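Local coordinates for protein nitrite oxidoreductase subunit A (Kuenenia stuttgartiensis, PDB 7B04) that belongs to the molybdopterin oxidoreductase family and holds an iron-sulfur cluster, a molybdenum atom and two pterin guanylate ester (MD1) ligands, at residues 264-269 and 607-612. Numbering follows the deposited sequence.
Sequences GRNWSN and GRALDE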
loop_
_atom_site.group_PDB
_atom_site.type_symbol
_atom_site.label_atom_id
_atom_site.label_comp_id
_atom_site.label_asym_id
_atom_site.label_seq_id
_atom_site.Cartn_x
_atom_site.Cartn_y
_atom_site.Cartn_z
ATOM N N GLY B 264 5.608 -31.171 19.946
ATOM C CA GLY B 264 4.555 -30.430 19.300
ATOM C C GLY B 264 4.606 -30.602 17.803
ATOM O O GLY B 264 5.543 -31.154 17.234
ATOM N N ARG B 265 3.533 -30.187 17.154
ATOM C CA ARG B 265 3.434 -30.264 15.708
ATOM C C ARG B 265 3.627 -28.892 15.077
ATOM O O ARG B 265 2.954 -27.921 15.450
ATOM C CB ARG B 265 2.103 -30.866 15.305
ATOM C CG ARG B 265 2.172 -32.371 15.347
ATOM C CD ARG B 265 0.991 -32.984 14.693
ATOM N NE ARG B 265 1.261 -33.235 13.282
ATOM C CZ ARG B 265 0.554 -34.068 12.530
ATOM N NH1 ARG B 265 0.861 -34.240 11.250
ATOM N NH2 ARG B 265 -0.477 -34.720 13.056
ATOM N N ASN B 266 4.574 -28.815 14.148
ATOM C CA ASN B 266 4.907 -27.565 13.487
ATOM C C ASN B 266 3.844 -27.237 12.446
ATOM O O ASN B 266 3.557 -28.043 11.551
ATOM C CB ASN B 266 6.276 -27.679 12.829
ATOM C CG ASN B 266 7.382 -27.997 13.809
ATOM O OD1 ASN B 266 7.252 -27.763 15.010
ATOM N ND2 ASN B 266 8.475 -28.564 13.302
ATOM N N TRP B 267 3.212 -26.080 12.606
ATOM C CA TRP B 267 2.171 -25.645 11.682
ATOM C C TRP B 267 2.789 -24.942 10.479
ATOM O O TRP B 267 3.721 -24.137 10.620
ATOM C CB TRP B 267 1.178 -24.729 12.396
ATOM C CG TRP B 267 -0.041 -25.483 12.738
ATOM C CD1 TRP B 267 -0.157 -26.839 12.760
ATOM C CD2 TRP B 267 -1.317 -24.961 13.119
ATOM N NE1 TRP B 267 -1.429 -27.196 13.109
ATOM C CE2 TRP B 267 -2.162 -26.063 13.345
ATOM C CE3 TRP B 267 -1.830 -23.673 13.287
ATOM C CZ2 TRP B 267 -3.490 -25.919 13.735
ATOM C CZ3 TRP B 267 -3.155 -23.531 13.672
ATOM C CH2 TRP B 267 -3.967 -24.650 13.894
ATOM N N SER B 268 2.250 -25.237 9.302
ATOM C CA SER B 268 2.831 -24.770 8.058
ATOM C C SER B 268 2.456 -23.309 7.808
ATOM O O SER B 268 1.509 -22.766 8.391
ATOM C CB SER B 268 2.357 -25.649 6.894
ATOM O OG SER B 268 0.938 -25.676 6.833
ATOM N N ASN B 269 3.215 -22.674 6.919
ATOM C CA ASN B 269 2.992 -21.277 6.566
ATOM C C ASN B 269 2.716 -21.071 5.086
ATOM O O ASN B 269 1.708 -20.450 4.728
ATOM C CB ASN B 269 4.206 -20.432 6.989
ATOM C CG ASN B 269 4.342 -20.326 8.491
ATOM O OD1 ASN B 269 3.385 -20.008 9.190
ATOM N ND2 ASN B 269 5.541 -20.592 8.996
ATOM N N GLY B 607 14.877 -34.039 14.833
ATOM C CA GLY B 607 13.648 -33.343 15.156
ATOM C C GLY B 607 12.557 -34.337 15.516
ATOM O O GLY B 607 12.425 -35.390 14.896
ATOM N N ARG B 608 11.780 -33.989 16.541
ATOM C CA ARG B 608 10.688 -34.827 17.021
ATOM C C ARG B 608 9.361 -34.085 16.978
ATOM O O ARG B 608 8.420 -34.443 17.695
ATOM C CB ARG B 608 11.002 -35.342 18.424
ATOM C CG ARG B 608 12.484 -35.598 18.562
ATOM C CD ARG B 608 12.896 -36.302 19.820
ATOM N NE ARG B 608 14.316 -36.619 19.725
ATOM C CZ ARG B 608 15.049 -37.099 20.719
ATOM N NH1 ARG B 608 14.493 -37.325 21.897
ATOM N NH2 ARG B 608 16.337 -37.352 20.533
ATOM N N ALA B 609 9.280 -33.058 16.143
ATOM C CA ALA B 609 8.060 -32.305 15.906
ATOM C C ALA B 609 7.562 -32.685 14.520
ATOM O O ALA B 609 8.262 -32.468 13.526
ATOM C CB ALA B 609 8.317 -30.801 16.003
ATOM N N LEU B 610 6.357 -33.241 14.456
ATOM C CA LEU B 610 5.794 -33.721 13.201
ATOM C C LEU B 610 5.064 -32.578 12.510
ATOM O O LEU B 610 4.097 -32.035 13.051
ATOM C CB LEU B 610 4.853 -34.898 13.452
ATOM C CG LEU B 610 4.222 -35.541 12.218
ATOM C CD1 LEU B 610 5.294 -36.098 11.294
ATOM C CD2 LEU B 610 3.252 -36.632 12.640
ATOM N N ASP B 611 5.527 -32.215 11.318
ATOM C CA ASP B 611 4.928 -31.098 10.605
ATOM C C ASP B 611 3.471 -31.393 10.265
ATOM O O ASP B 611 3.075 -32.542 10.048
ATOM C CB ASP B 611 5.716 -30.800 9.331
ATOM C CG ASP B 611 7.128 -30.329 9.618
ATOM O OD1 ASP B 611 7.358 -29.754 10.702
ATOM O OD2 ASP B 611 8.010 -30.537 8.760
ATOM N N GLU B 612 2.665 -30.333 10.233
ATOM C CA GLU B 612 1.251 -30.435 9.906
ATOM C C GLU B 612 0.844 -29.221 9.086
ATOM O O GLU B 612 1.447 -28.149 9.191
ATOM C CB GLU B 612 0.386 -30.540 11.177
ATOM C CG GLU B 612 -1.122 -30.546 10.930
ATOM C CD GLU B 612 -1.929 -30.667 12.206
ATOM O OE1 GLU B 612 -1.327 -30.918 13.269
ATOM O OE2 GLU B 612 -3.166 -30.502 12.147
#
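The guanidinium of R265 is gripped from three directions by 610-612, a worked example of an arginine tying a loop to a sheet edge. Its NE bonds to L610 O at 3.1 Å and its NH1, almost straight (174°), to D611 O at 3.0 Å, both acceptors near the guanidinium plane. The bend at chi3 (92°) brings both nitrogens onto these carbonyls, with the side chain alongside L610. Over one face lies E612 OE1, 3.5 Å from R265 NE, a salt bridge of charge alone; over the opposite face sits L610 CD2. E612 runs extended beside the W267 indole, its OE1 at the ring edge and shared with K223. E612 N donates to N266 O (2.8 Å), whereas its carbonyl accepts a weak bond from S268 N.

Against this tight arginine side, partly exposed A609 and D611 meet buried N266 more loosely: A609 CB rests 3.4 Å from N266 OD1, to which N243 ND2 donates, and N266 ND2 reaches D611 OD1 through a more bent bond (3.1 Å).

The contact joins parts of the family region 338 residues apart, W267 about 11 Å from a bound MD1. Strand 265-266 edges its mixed sheet within this chain, beside parallel strand 222-226; a single W267-E612 bridge attaches the loop, and helix 238-254 touches N266 and A609.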